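Local coordinates for lantibiotic dehydratase (PDB 5EHK), which probably dehydrates serine and threonine residues of the NAI-107 precursor peptide in a tRNA-dependent reaction, as in related lantibiotic dehydratases, at residues E185-L190 against S318-L323; A273-A276 against L280-T283; T283-P288 against L299-A304; D293-V298 against A325-V330; M174-S179 against Q354-V359. One frame throughout, in Å; residues are numbered along the deposited sequence.

Contact 1: residues E185-L190 against S318-L323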
# COMPACT_ATOMS: atom_id res chain seq x y z
N GLU A 185 -23.83 23.77 -36.34
CA GLU A 185 -22.89 24.67 -35.63
C GLU A 185 -21.87 25.32 -36.58
O GLU A 185 -21.26 26.34 -36.25
CB GLU A 185 -22.18 23.95 -34.46
CG GLU A 185 -23.00 23.86 -33.14
CD GLU A 185 -22.36 22.99 -32.04
OE1 GLU A 185 -21.48 22.14 -32.34
OE2 GLU A 185 -22.75 23.15 -30.85
N ARG A 186 -21.69 24.72 -37.75
CA ARG A 186 -20.79 25.26 -38.77
C ARG A 186 -21.49 26.36 -39.59
O ARG A 186 -20.84 27.15 -40.26
CB ARG A 186 -20.29 24.13 -39.66
CG ARG A 186 -19.45 23.09 -38.94
CD ARG A 186 -19.11 21.94 -39.87
NE ARG A 186 -18.64 22.40 -41.18
CZ ARG A 186 -18.18 21.61 -42.15
NH1 ARG A 186 -18.10 20.30 -41.96
NH2 ARG A 186 -17.79 22.14 -43.30
N ASP A 187 -22.81 26.38 -39.54
CA ASP A 187 -23.57 27.43 -40.21
C ASP A 187 -23.43 28.76 -39.47
O ASP A 187 -24.11 29.00 -38.46
CB ASP A 187 -25.04 26.99 -40.30
CG ASP A 187 -25.92 27.98 -41.05
OD1 ASP A 187 -26.60 27.54 -42.00
OD2 ASP A 187 -25.97 29.17 -40.67
N ARG A 188 -22.57 29.64 -39.99
CA ARG A 188 -22.28 30.90 -39.30
C ARG A 188 -23.48 31.80 -39.20
O ARG A 188 -23.54 32.67 -38.31
CB ARG A 188 -21.16 31.67 -39.99
CG ARG A 188 -19.87 30.92 -40.16
CD ARG A 188 -18.81 31.85 -40.68
NE ARG A 188 -17.55 31.14 -40.89
CZ ARG A 188 -16.43 31.73 -41.31
NH1 ARG A 188 -16.42 33.03 -41.53
NH2 ARG A 188 -15.33 31.01 -41.47
N VAL A 189 -24.44 31.62 -40.10
CA VAL A 189 -25.63 32.47 -40.11
C VAL A 189 -26.67 31.96 -39.11
O VAL A 189 -27.39 32.76 -38.49
CB VAL A 189 -26.19 32.71 -41.57
CG1 VAL A 189 -25.79 31.59 -42.53
CG2 VAL A 189 -27.70 32.95 -41.57
N LEU A 190 -26.74 30.64 -38.95
CA LEU A 190 -27.58 30.06 -37.91
C LEU A 190 -26.94 30.36 -36.56
O LEU A 190 -27.62 30.78 -35.62
CB LEU A 190 -27.78 28.56 -38.11
CG LEU A 190 -28.52 27.74 -37.04
CD1 LEU A 190 -29.91 28.27 -36.76
CD2 LEU A 190 -28.57 26.26 -37.42
N SER A 318 -28.96 27.40 -46.82
CA SER A 318 -29.81 26.52 -47.62
C SER A 318 -29.91 25.12 -47.02
O SER A 318 -30.89 24.81 -46.34
CB SER A 318 -29.36 26.48 -49.09
OG SER A 318 -27.95 26.32 -49.24
N GLU A 319 -28.89 24.29 -47.25
CA GLU A 319 -28.96 22.88 -46.85
C GLU A 319 -29.02 22.68 -45.34
O GLU A 319 -29.18 21.55 -44.87
CB GLU A 319 -27.81 22.05 -47.43
CG GLU A 319 -26.43 22.39 -46.92
CD GLU A 319 -25.85 23.64 -47.54
OE1 GLU A 319 -26.57 24.66 -47.64
OE2 GLU A 319 -24.67 23.59 -47.93
N SER A 320 -28.85 23.75 -44.57
CA SER A 320 -29.07 23.67 -43.13
C SER A 320 -30.56 23.47 -42.86
O SER A 320 -30.94 22.60 -42.07
CB SER A 320 -28.50 24.90 -42.40
OG SER A 320 -27.11 24.73 -42.11
N ALA A 321 -31.40 24.23 -43.55
CA ALA A 321 -32.85 24.05 -43.43
C ALA A 321 -33.28 22.73 -44.08
O ALA A 321 -34.37 22.23 -43.81
CB ALA A 321 -33.62 25.24 -44.04
N ALA A 322 -32.41 22.17 -44.92
CA ALA A 322 -32.64 20.84 -45.47
C ALA A 322 -32.47 19.83 -44.34
O ALA A 322 -33.34 18.99 -44.11
CB ALA A 322 -31.66 20.55 -46.59
N LEU A 323 -31.35 19.96 -43.62
CA LEU A 323 -31.06 19.14 -42.44
C LEU A 323 -32.13 19.33 -41.39
O LEU A 323 -32.52 18.37 -40.72
CB LEU A 323 -29.71 19.54 -41.83
CG LEU A 323 -29.23 18.76 -40.59
CD1 LEU A 323 -29.41 17.27 -40.77
CD2 LEU A 323 -27.78 19.08 -40.27

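Contact 2: residues A273-A276 against L280-T283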
# COMPACT_ATOMS: atom_id res chain seq x y z
N ALA A 273 -17.01 30.32 -34.52
CA ALA A 273 -17.31 29.03 -35.14
C ALA A 273 -16.21 28.00 -34.91
O ALA A 273 -16.48 26.84 -34.64
CB ALA A 273 -17.56 29.21 -36.61
N ASP A 274 -14.96 28.41 -35.09
CA ASP A 274 -13.80 27.57 -34.77
C ASP A 274 -13.80 27.19 -33.29
O ASP A 274 -13.44 26.07 -32.91
CB ASP A 274 -12.51 28.32 -35.06
CG ASP A 274 -12.20 28.36 -36.51
OD1 ASP A 274 -12.71 27.49 -37.24
OD2 ASP A 274 -11.45 29.28 -36.93
N MET A 275 -14.18 28.14 -32.44
CA MET A 275 -14.20 27.93 -31.00
C MET A 275 -15.29 26.96 -30.60
O MET A 275 -15.07 26.06 -29.78
CB MET A 275 -14.38 29.26 -30.25
CG MET A 275 -13.15 30.15 -30.27
SD MET A 275 -13.48 31.67 -29.36
CE MET A 275 -11.97 31.81 -28.43
N ALA A 276 -16.48 27.14 -31.18
CA ALA A 276 -17.57 26.21 -30.93
C ALA A 276 -17.23 24.81 -31.46
O ALA A 276 -17.74 23.81 -30.97
CB ALA A 276 -18.85 26.73 -31.54
N LEU A 280 -14.42 25.10 -27.14
CA LEU A 280 -14.08 26.20 -26.25
C LEU A 280 -15.37 26.98 -25.98
O LEU A 280 -15.49 27.68 -24.99
CB LEU A 280 -13.05 27.13 -26.89
CG LEU A 280 -11.64 26.60 -27.17
CD1 LEU A 280 -10.67 27.74 -27.33
CD2 LEU A 280 -11.20 25.69 -26.07
N LEU A 281 -16.32 26.86 -26.91
CA LEU A 281 -17.65 27.40 -26.70
C LEU A 281 -18.68 26.30 -26.80
O LEU A 281 -18.42 25.24 -27.36
CB LEU A 281 -17.99 28.51 -27.70
CG LEU A 281 -17.29 29.84 -27.49
CD1 LEU A 281 -17.45 30.70 -28.74
CD2 LEU A 281 -17.89 30.54 -26.29
N ILE A 282 -19.84 26.53 -26.19
CA ILE A 282 -20.96 25.60 -26.23
C ILE A 282 -22.17 26.35 -26.75
O ILE A 282 -22.59 27.34 -26.13
CB ILE A 282 -21.29 25.09 -24.83
CG1 ILE A 282 -20.11 24.29 -24.27
CG2 ILE A 282 -22.55 24.26 -24.88
CD1 ILE A 282 -20.32 23.76 -22.86
N THR A 283 -22.71 25.91 -27.90
CA THR A 283 -23.86 26.60 -28.50
C THR A 283 -25.13 26.10 -27.84
O THR A 283 -25.14 25.00 -27.29
CB THR A 283 -23.96 26.41 -30.04
OG1 THR A 283 -24.36 25.07 -30.35
CG2 THR A 283 -22.61 26.67 -30.69

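Contact 3: residues T283-P288 against L299-A304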
# COMPACT_ATOMS: atom_id res chain seq x y z
N THR A 283 -22.71 25.91 -27.90
CA THR A 283 -23.86 26.60 -28.50
C THR A 283 -25.13 26.10 -27.84
O THR A 283 -25.14 25.00 -27.29
CB THR A 283 -23.96 26.41 -30.04
OG1 THR A 283 -24.36 25.07 -30.35
CG2 THR A 283 -22.61 26.67 -30.69
N ALA A 284 -26.19 26.91 -27.86
CA ALA A 284 -27.47 26.51 -27.29
C ALA A 284 -28.08 25.35 -28.08
O ALA A 284 -28.96 24.64 -27.58
CB ALA A 284 -28.43 27.69 -27.24
N LEU A 285 -27.59 25.15 -29.30
CA LEU A 285 -28.03 24.05 -30.13
C LEU A 285 -27.92 22.68 -29.45
O LEU A 285 -28.80 21.83 -29.61
CB LEU A 285 -27.29 24.05 -31.47
CG LEU A 285 -27.68 25.20 -32.39
CD1 LEU A 285 -26.85 25.17 -33.65
CD2 LEU A 285 -29.16 25.12 -32.70
N ARG A 286 -26.85 22.46 -28.71
CA ARG A 286 -26.63 21.21 -27.99
C ARG A 286 -27.63 21.05 -26.85
O ARG A 286 -27.96 22.01 -26.14
CB ARG A 286 -25.18 21.14 -27.52
CG ARG A 286 -24.20 20.98 -28.67
CD ARG A 286 -22.77 20.96 -28.20
NE ARG A 286 -21.86 20.54 -29.26
CZ ARG A 286 -20.54 20.66 -29.21
NH1 ARG A 286 -19.96 21.30 -28.20
NH2 ARG A 286 -19.79 20.20 -30.22
N PRO A 287 -28.18 19.84 -26.72
CA PRO A 287 -29.24 19.53 -25.76
C PRO A 287 -28.72 19.68 -24.34
O PRO A 287 -27.68 19.09 -24.04
CB PRO A 287 -29.56 18.06 -26.05
CG PRO A 287 -29.01 17.78 -27.43
CD PRO A 287 -27.80 18.66 -27.53
N PRO A 288 -29.39 20.49 -23.51
CA PRO A 288 -28.98 20.79 -22.13
C PRO A 288 -28.98 19.58 -21.19
O PRO A 288 -28.38 19.65 -20.12
CB PRO A 288 -30.04 21.80 -21.65
CG PRO A 288 -31.21 21.59 -22.57
CD PRO A 288 -30.62 21.20 -23.88
N LEU A 299 -34.90 21.58 -32.41
CA LEU A 299 -35.96 22.26 -33.17
C LEU A 299 -36.45 23.56 -32.52
O LEU A 299 -36.58 24.57 -33.20
CB LEU A 299 -37.14 21.34 -33.53
CG LEU A 299 -37.06 20.13 -34.47
CD1 LEU A 299 -35.66 19.67 -34.85
CD2 LEU A 299 -37.87 18.98 -33.86
N ASP A 300 -36.76 23.53 -31.22
CA ASP A 300 -37.22 24.75 -30.54
C ASP A 300 -36.20 25.89 -30.66
O ASP A 300 -36.57 27.06 -30.85
CB ASP A 300 -37.55 24.48 -29.07
CG ASP A 300 -38.75 23.57 -28.89
OD1 ASP A 300 -39.66 23.60 -29.75
OD2 ASP A 300 -38.79 22.80 -27.91
N VAL A 301 -34.92 25.54 -30.57
CA VAL A 301 -33.84 26.50 -30.69
C VAL A 301 -33.69 27.10 -32.10
O VAL A 301 -33.61 28.33 -32.23
CB VAL A 301 -32.49 25.91 -30.19
CG1 VAL A 301 -31.33 26.74 -30.70
CG2 VAL A 301 -32.47 25.86 -28.66
N VAL A 302 -33.66 26.26 -33.15
CA VAL A 302 -33.60 26.79 -34.53
C VAL A 302 -34.86 27.59 -34.88
O VAL A 302 -34.80 28.53 -35.66
CB VAL A 302 -33.33 25.72 -35.62
CG1 VAL A 302 -32.23 24.78 -35.19
CG2 VAL A 302 -34.58 24.97 -35.97
N ALA A 303 -35.98 27.19 -34.29
CA ALA A 303 -37.22 27.94 -34.44
C ALA A 303 -37.12 29.31 -33.77
O ALA A 303 -37.71 30.27 -34.25
CB ALA A 303 -38.39 27.16 -33.85
N ALA A 304 -36.38 29.38 -32.66
CA ALA A 304 -36.16 30.67 -31.99
C ALA A 304 -35.31 31.55 -32.88
O ALA A 304 -35.44 32.77 -32.88
CB ALA A 304 -35.50 30.48 -30.62

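Contact 4: residues D293-V298 against A325-V330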
# COMPACT_ATOMS: atom_id res chain seq x y z
N ASP A 293 -37.12 16.29 -24.33
CA ASP A 293 -36.69 15.55 -25.50
C ASP A 293 -35.58 16.37 -26.14
O ASP A 293 -35.74 17.58 -26.37
CB ASP A 293 -37.89 15.38 -26.45
CG ASP A 293 -37.52 14.77 -27.81
OD1 ASP A 293 -36.57 13.95 -27.91
OD2 ASP A 293 -38.22 15.10 -28.79
N PRO A 294 -34.41 15.74 -26.37
CA PRO A 294 -33.27 16.37 -27.03
C PRO A 294 -33.61 16.84 -28.44
O PRO A 294 -33.25 17.98 -28.77
CB PRO A 294 -32.20 15.26 -27.05
CG PRO A 294 -32.96 13.99 -26.85
CD PRO A 294 -34.09 14.37 -25.92
N LEU A 295 -34.26 16.01 -29.25
CA LEU A 295 -34.57 16.38 -30.63
C LEU A 295 -35.42 17.66 -30.68
O LEU A 295 -35.12 18.59 -31.44
CB LEU A 295 -35.27 15.24 -31.37
CG LEU A 295 -35.54 15.44 -32.86
CD1 LEU A 295 -34.26 15.72 -33.63
CD2 LEU A 295 -36.18 14.19 -33.42
N GLN A 296 -36.45 17.69 -29.84
CA GLN A 296 -37.34 18.83 -29.77
C GLN A 296 -36.59 20.08 -29.33
O GLN A 296 -36.87 21.19 -29.80
CB GLN A 296 -38.51 18.54 -28.83
CG GLN A 296 -39.62 19.58 -28.90
CD GLN A 296 -40.23 19.70 -30.30
OE1 GLN A 296 -40.70 18.70 -30.88
NE2 GLN A 296 -40.24 20.92 -30.84
N HIS A 297 -35.62 19.89 -28.43
CA HIS A 297 -34.78 21.00 -28.00
C HIS A 297 -34.05 21.65 -29.16
O HIS A 297 -34.04 22.88 -29.25
CB HIS A 297 -33.74 20.60 -26.93
CG HIS A 297 -32.72 21.66 -26.70
ND1 HIS A 297 -33.00 22.82 -26.00
CD2 HIS A 297 -31.45 21.79 -27.14
CE1 HIS A 297 -31.94 23.60 -25.99
NE2 HIS A 297 -30.98 23.00 -26.68
N VAL A 298 -33.42 20.86 -30.03
CA VAL A 298 -32.77 21.42 -31.22
C VAL A 298 -33.76 22.20 -32.10
O VAL A 298 -33.49 23.35 -32.48
CB VAL A 298 -32.08 20.36 -32.09
CG1 VAL A 298 -31.47 21.03 -33.32
CG2 VAL A 298 -31.02 19.59 -31.29
N ALA A 325 -35.32 20.15 -41.82
CA ALA A 325 -36.53 19.44 -42.22
C ALA A 325 -36.36 17.93 -42.02
O ALA A 325 -37.24 17.28 -41.46
CB ALA A 325 -36.92 19.79 -43.65
N ALA A 326 -35.22 17.39 -42.45
CA ALA A 326 -34.89 15.98 -42.23
C ALA A 326 -34.93 15.53 -40.74
O ALA A 326 -35.15 14.35 -40.44
CB ALA A 326 -33.52 15.68 -42.83
N LEU A 327 -34.76 16.48 -39.83
CA LEU A 327 -34.82 16.18 -38.41
C LEU A 327 -36.25 16.24 -37.90
O LEU A 327 -36.67 15.40 -37.10
CB LEU A 327 -33.93 17.13 -37.59
CG LEU A 327 -32.41 16.91 -37.64
CD1 LEU A 327 -31.68 18.07 -36.99
CD2 LEU A 327 -32.02 15.60 -36.98
N ARG A 328 -37.02 17.22 -38.38
CA ARG A 328 -38.44 17.33 -38.02
C ARG A 328 -39.24 16.12 -38.52
O ARG A 328 -40.30 15.82 -37.99
CB ARG A 328 -39.04 18.60 -38.61
CG ARG A 328 -38.36 19.87 -38.19
CD ARG A 328 -39.10 21.10 -38.67
NE ARG A 328 -38.32 22.30 -38.41
CZ ARG A 328 -38.63 23.51 -38.86
NH1 ARG A 328 -39.73 23.69 -39.58
NH2 ARG A 328 -37.84 24.53 -38.58
N GLU A 329 -38.72 15.46 -39.55
CA GLU A 329 -39.38 14.29 -40.10
C GLU A 329 -39.22 13.15 -39.11
O GLU A 329 -40.17 12.41 -38.84
CB GLU A 329 -38.78 13.89 -41.45
CG GLU A 329 -39.71 12.96 -42.27
CD GLU A 329 -39.14 12.55 -43.62
OE1 GLU A 329 -38.55 13.39 -44.33
OE2 GLU A 329 -39.28 11.35 -43.97
N VAL A 330 -38.02 13.05 -38.55
CA VAL A 330 -37.71 12.01 -37.60
C VAL A 330 -38.52 12.23 -36.34
O VAL A 330 -39.04 11.28 -35.75
CB VAL A 330 -36.23 12.01 -37.25
CG1 VAL A 330 -35.97 11.17 -36.00
CG2 VAL A 330 -35.41 11.50 -38.45

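Contact 5: residues M174-S179 against Q354-V359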
# COMPACT_ATOMS: atom_id res chain seq x y z
N MET A 174 -28.34 10.36 -28.59
CA MET A 174 -27.55 11.59 -28.43
C MET A 174 -26.34 11.66 -29.35
O MET A 174 -26.04 12.72 -29.90
CB MET A 174 -27.11 11.78 -26.98
CG MET A 174 -28.19 12.35 -26.10
SD MET A 174 -28.62 14.02 -26.63
CE MET A 174 -27.02 14.81 -26.51
N GLU A 175 -25.65 10.54 -29.50
CA GLU A 175 -24.51 10.47 -30.39
C GLU A 175 -24.97 10.81 -31.80
O GLU A 175 -24.33 11.59 -32.50
CB GLU A 175 -23.88 9.09 -30.32
CG GLU A 175 -22.45 9.06 -30.78
CD GLU A 175 -21.68 7.88 -30.22
OE1 GLU A 175 -22.05 7.41 -29.12
OE2 GLU A 175 -20.68 7.45 -30.84
N TRP A 176 -26.11 10.25 -32.20
CA TRP A 176 -26.70 10.52 -33.50
C TRP A 176 -27.08 12.00 -33.65
O TRP A 176 -26.67 12.66 -34.60
CB TRP A 176 -27.91 9.59 -33.77
CG TRP A 176 -28.59 9.83 -35.09
CD1 TRP A 176 -28.21 9.34 -36.32
CD2 TRP A 176 -29.77 10.62 -35.32
NE1 TRP A 176 -29.08 9.78 -37.29
CE2 TRP A 176 -30.04 10.57 -36.71
CE3 TRP A 176 -30.61 11.36 -34.50
CZ2 TRP A 176 -31.12 11.23 -37.27
CZ3 TRP A 176 -31.68 12.02 -35.07
CH2 TRP A 176 -31.93 11.95 -36.44
N LEU A 177 -27.86 12.51 -32.71
CA LEU A 177 -28.31 13.90 -32.76
C LEU A 177 -27.15 14.89 -32.78
O LEU A 177 -27.21 15.91 -33.46
CB LEU A 177 -29.24 14.22 -31.61
CG LEU A 177 -29.73 15.67 -31.61
CD1 LEU A 177 -30.51 15.95 -32.88
CD2 LEU A 177 -30.57 15.96 -30.36
N LEU A 178 -26.09 14.58 -32.04
CA LEU A 178 -24.95 15.49 -31.97
C LEU A 178 -24.23 15.63 -33.32
O LEU A 178 -23.77 16.72 -33.66
CB LEU A 178 -23.99 15.11 -30.83
CG LEU A 178 -24.51 15.49 -29.43
CD1 LEU A 178 -23.74 14.79 -28.33
CD2 LEU A 178 -24.52 17.00 -29.22
N SER A 179 -24.16 14.56 -34.10
CA SER A 179 -23.62 14.65 -35.46
C SER A 179 -24.30 15.73 -36.30
O SER A 179 -23.64 16.45 -37.06
CB SER A 179 -23.65 13.30 -36.19
OG SER A 179 -22.62 12.45 -35.72
N GLN A 354 -34.86 4.54 -41.61
CA GLN A 354 -34.22 5.07 -42.81
C GLN A 354 -34.35 6.60 -42.86
O GLN A 354 -33.53 7.28 -43.47
CB GLN A 354 -34.74 4.39 -44.10
CG GLN A 354 -35.83 5.16 -44.87
CD GLN A 354 -37.13 5.29 -44.08
OE1 GLN A 354 -37.33 4.61 -43.08
NE2 GLN A 354 -38.02 6.18 -44.53
N SER A 355 -35.38 7.13 -42.20
CA SER A 355 -35.55 8.58 -42.08
C SER A 355 -34.34 9.21 -41.38
O SER A 355 -33.73 10.15 -41.88
CB SER A 355 -36.86 8.91 -41.34
OG SER A 355 -37.08 10.31 -41.26
N THR A 356 -34.01 8.66 -40.21
CA THR A 356 -32.80 9.03 -39.49
C THR A 356 -31.55 8.76 -40.32
O THR A 356 -30.56 9.47 -40.19
CB THR A 356 -32.68 8.27 -38.14
OG1 THR A 356 -32.39 6.88 -38.37
CG2 THR A 356 -33.96 8.41 -37.31
N ARG A 357 -31.59 7.73 -41.15
CA ARG A 357 -30.46 7.37 -42.01
C ARG A 357 -30.22 8.42 -43.10
O ARG A 357 -29.11 8.54 -43.63
CB ARG A 357 -30.65 5.99 -42.65
CG ARG A 357 -30.58 4.83 -41.68
CD ARG A 357 -30.59 3.49 -42.40
NE ARG A 357 -29.43 3.34 -43.28
CZ ARG A 357 -28.23 2.93 -42.87
NH1 ARG A 357 -28.01 2.63 -41.60
NH2 ARG A 357 -27.23 2.83 -43.75
N ARG A 358 -31.29 9.14 -43.45
CA ARG A 358 -31.18 10.21 -44.43
C ARG A 358 -30.33 11.33 -43.85
O ARG A 358 -29.39 11.82 -44.48
CB ARG A 358 -32.56 10.71 -44.85
CG ARG A 358 -32.97 10.26 -46.26
CD ARG A 358 -34.42 10.58 -46.56
NE ARG A 358 -35.34 9.64 -45.94
CZ ARG A 358 -36.52 9.98 -45.43
NH1 ARG A 358 -36.91 11.26 -45.46
NH2 ARG A 358 -37.30 9.06 -44.87
N VAL A 359 -30.67 11.71 -42.62
CA VAL A 359 -29.91 12.68 -41.86
C VAL A 359 -28.48 12.23 -41.72
O VAL A 359 -27.55 12.98 -42.01
CB VAL A 359 -30.50 12.82 -40.45
CG1 VAL A 359 -29.54 13.56 -39.53
CG2 VAL A 359 -31.85 13.51 -40.52

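Contact 1: residues E185-L190 against S318-L323
Asp-187 and Ser-320 face each other here, and a single hydrogen bond carries the contact: Ser-320 OG donates to Asp-187 OD1 over 2.9 Å. The hydroxyl comes to the anti side of that oxygen, 20° out of the carboxylate plane. With CG of Asp-187 anti to its own backbone N (chi1 -177°), the carboxylate is carried out of the bend in the chain toward helix 318-339. OD1 also accepts from the backbone N of Ser-317, next to the second segment, which gives this oxygen two donors from neighbouring residues.

Capping is the second kind of interaction. Asp-187 sits at the N-cap of the short helix 188-191, with OD2 turned to the backbone N of Leu-190; the modelled bond is too short to be trusted in length. The carboxylate thus divides its two oxygens between the start of its own helix and a residue far along the sequence. Donors on both oxygens would probably help to stabilise its negative charge.

Beyond this the two side chains barely touch; the closest carbon approach is Ser-320 CB to Asp-187 OD1, 3.3 Å. Around this pair, Met-316 lies against both Asp-187 and Leu-190, while Leu-190 and Leu-323 each pack on Leu-184 of helix 174-185. The turn joining helices 174-185 and 188-191 is thereby tied to helix 318-339.

Contact 2: residues A273-A276 against L280-T283
Leu-281 leans back over the end of the helix that precedes it. Its CB lies 4.0 Å from Ala-276 CA, against the backbone. CG then passes Met-275 CB at 4.1 Å, and CD1 reaches furthest in, 3.7 Å from Met-275 CB and close to the sulfur as well. Having CG anti to the carbonyl carbon (chi1 -73°) sends the leucine along this path, at a slant past the methionine.

The backbone holds the turn closed. Met-275 O accepts two N-H groups from the same face of its plane: Leu-280 N at 2.9 Å, tilted 25° from the carbonyl plane, and Leu-281 N at 3.2 Å, well above it. Ala-276 CB meets Thr-283 CG2 at 3.9 Å, while Thr-283 OG1 is turned to Glu-185.

Helix 267-278 thus folds directly onto strand 281-283. The chain order is helix 235-243, strand 248-249, helices 250-260 and 267-278, then strand 281-283, with strand 195-198 lying between the other two in a small antiparallel sheet. This is consistent with a winged-helix-like unit, probably the peptide-recognition element described in lantibiotic dehydratases.

Contact 3: residues T283-P288 against L299-A304
Leu-285 reaches helix 294-306 with one methyl. CD2 touches Val-301 CG1 at 3.4 Å and also meets Val-302 CG1 at 4.0 Å, so a single branch bridges two consecutive residues of the helix. The leucine runs at a slant past Val-301 and stands at about a right angle to Val-302. Its extended form, with CG anti to the carbonyl carbon (chi1 -70°) and chi2 at 177°, brings CD2 to the helix although the side chain leaves the backbone in another direction. Val-301 also offers its other methyl: CG2 lies 3.9 Å from Ala-284 O, a van der Waals contact at the carbonyl.

Next comes what fixes the two pieces. After Thr-283, the end of strand 281-283, the chain through Pro-288 has no regular helix or strand, and its position probably owes much to its neighbours. Ala-284 is hydrogen-bonded by its backbone to Thr-195, and its O accepts from His-297 NE2, one turn before Val-301. Arg-286 makes a salt bridge to Glu-185, and Leu-285 also rests on Val-181 of helix 174-185.

Between the two segments there is no hydrogen bond; the contact is methyl against methyl, with one methyl on a carbonyl. The nearest CA approach is 6.3 Å, Leu-285 CA to Val-301 CA, and orientation is probably imposed by the surrounding polar groups.

Contact 4: residues D293-V298 against A325-V330
Leu-295 pushes both of its methyls against helix 318-339. CD1 meets Leu-327 CD2 at 4.0 Å; CD2 lies 3.9 Å from Leu-327 O and 4.0 Å from Val-330 CG1. The fork therefore straddles the ground between two residues a helical turn apart, one methyl on the leucine and the other resting over its carbonyl and against the valine. With CG anti to the backbone N (chi1 -175°), Leu-295 is thrown outward from its own helix, which is how a side chain in the first turn spans the gap. Leu-327 comes to meet it by its CD2 branch, the two leucines passing obliquely, whereas Val-330 stands at roughly a right angle to Leu-295.

The helix that carries Leu-295 begins just here. Asp-293 is its N-cap: OD1 and OD2 take the backbone N-H groups of Leu-295 and Gln-296 in two weak bonds, of 3.4 Å from Leu-295 N to Asp-293 OD1 and 3.3 Å from Gln-296 N to Asp-293 OD2.

Further out, helix 174-185 closes one flank, with Leu-177 against Leu-295 and Trp-176 against Leu-327. The polar residues beside Leu-327 point off the interface, Arg-328 bridging to Glu-306 and Glu-329 to both Arg-333 and Arg-358.

The join is buried, with no hydrogen bond across it, and is mainly methyl on methyl with one methyl over a backbone carbonyl. Exclusion of water from the leucines and the valine is probably what drives these two helices together.

Contact 5: residues M174-S179 against Q354-V359
Both segments are helical, residues 174-179 opening helix 174-185 and residues 354-359 closing helix 346-359. The backbones come nearest at Trp-176 and Thr-356, whose CA atoms are 8.7 Å apart, far enough for the Trp-176 ring to reach across to the other helix.

In Trp-176, CG is anti to the backbone N (chi1 179°), which swings the ring straight out toward that helix. The N-H at NE1 donates to Thr-356 O over 3.3 Å, bent to 137° at the hydrogen. That oxygen lies close to the indole plane, at the ring edge, while NE1 sits well above the plane of the carbonyl. NE1 has a stronger partner in His-360 O, one turn further along the chain.

The six-membered part of the indole does the packing. CZ2 is 3.5 Å from Thr-356 CB and 3.6 Å from Val-359 CG1, with the threonine side chain crossing the tryptophan at about a right angle. Thr-356 OG1 stands between its own backbone N and carbonyl carbon (chi1 71°) and turns back to Ile-353 O, leaving carbon, not oxygen, against the ring.

One aromatic ring thus combines a polar and an apolar contact. The indole N-H is shared between Thr-356 O, in the last turn of the helix, and His-360 O just beyond its end, within a buried contact. These bonds probably fix the rotation of Trp-176, while its CZ2 side packs on Thr-356 and Val-359 carbons.

How the contacts relate
Contacts 4 and 5, with centres about 10 Å apart, are close neighbours: helix 318-339 lies against helix 346-359, with a salt bridge from Glu-329 OE2 to Arg-358 NH1 (2.8 Å) and Val-330 CG2 on Thr-356 CG2 (3.6 Å). Contact 3 lies equally near contact 4, joined to it by the His-297 link. Contact 1 reaches contacts 2 and 3 through Glu-185, which meets Thr-283 and Arg-286, and touches contact 5 where Leu-323 CD1 rests on Val-359 CG1 at 3.9 Å. Contact 2 is the most distant from contacts 4 and 5, about 21 Å between centres, with Thr-283 leading from its small sheet toward the helices of contacts 3 to 5.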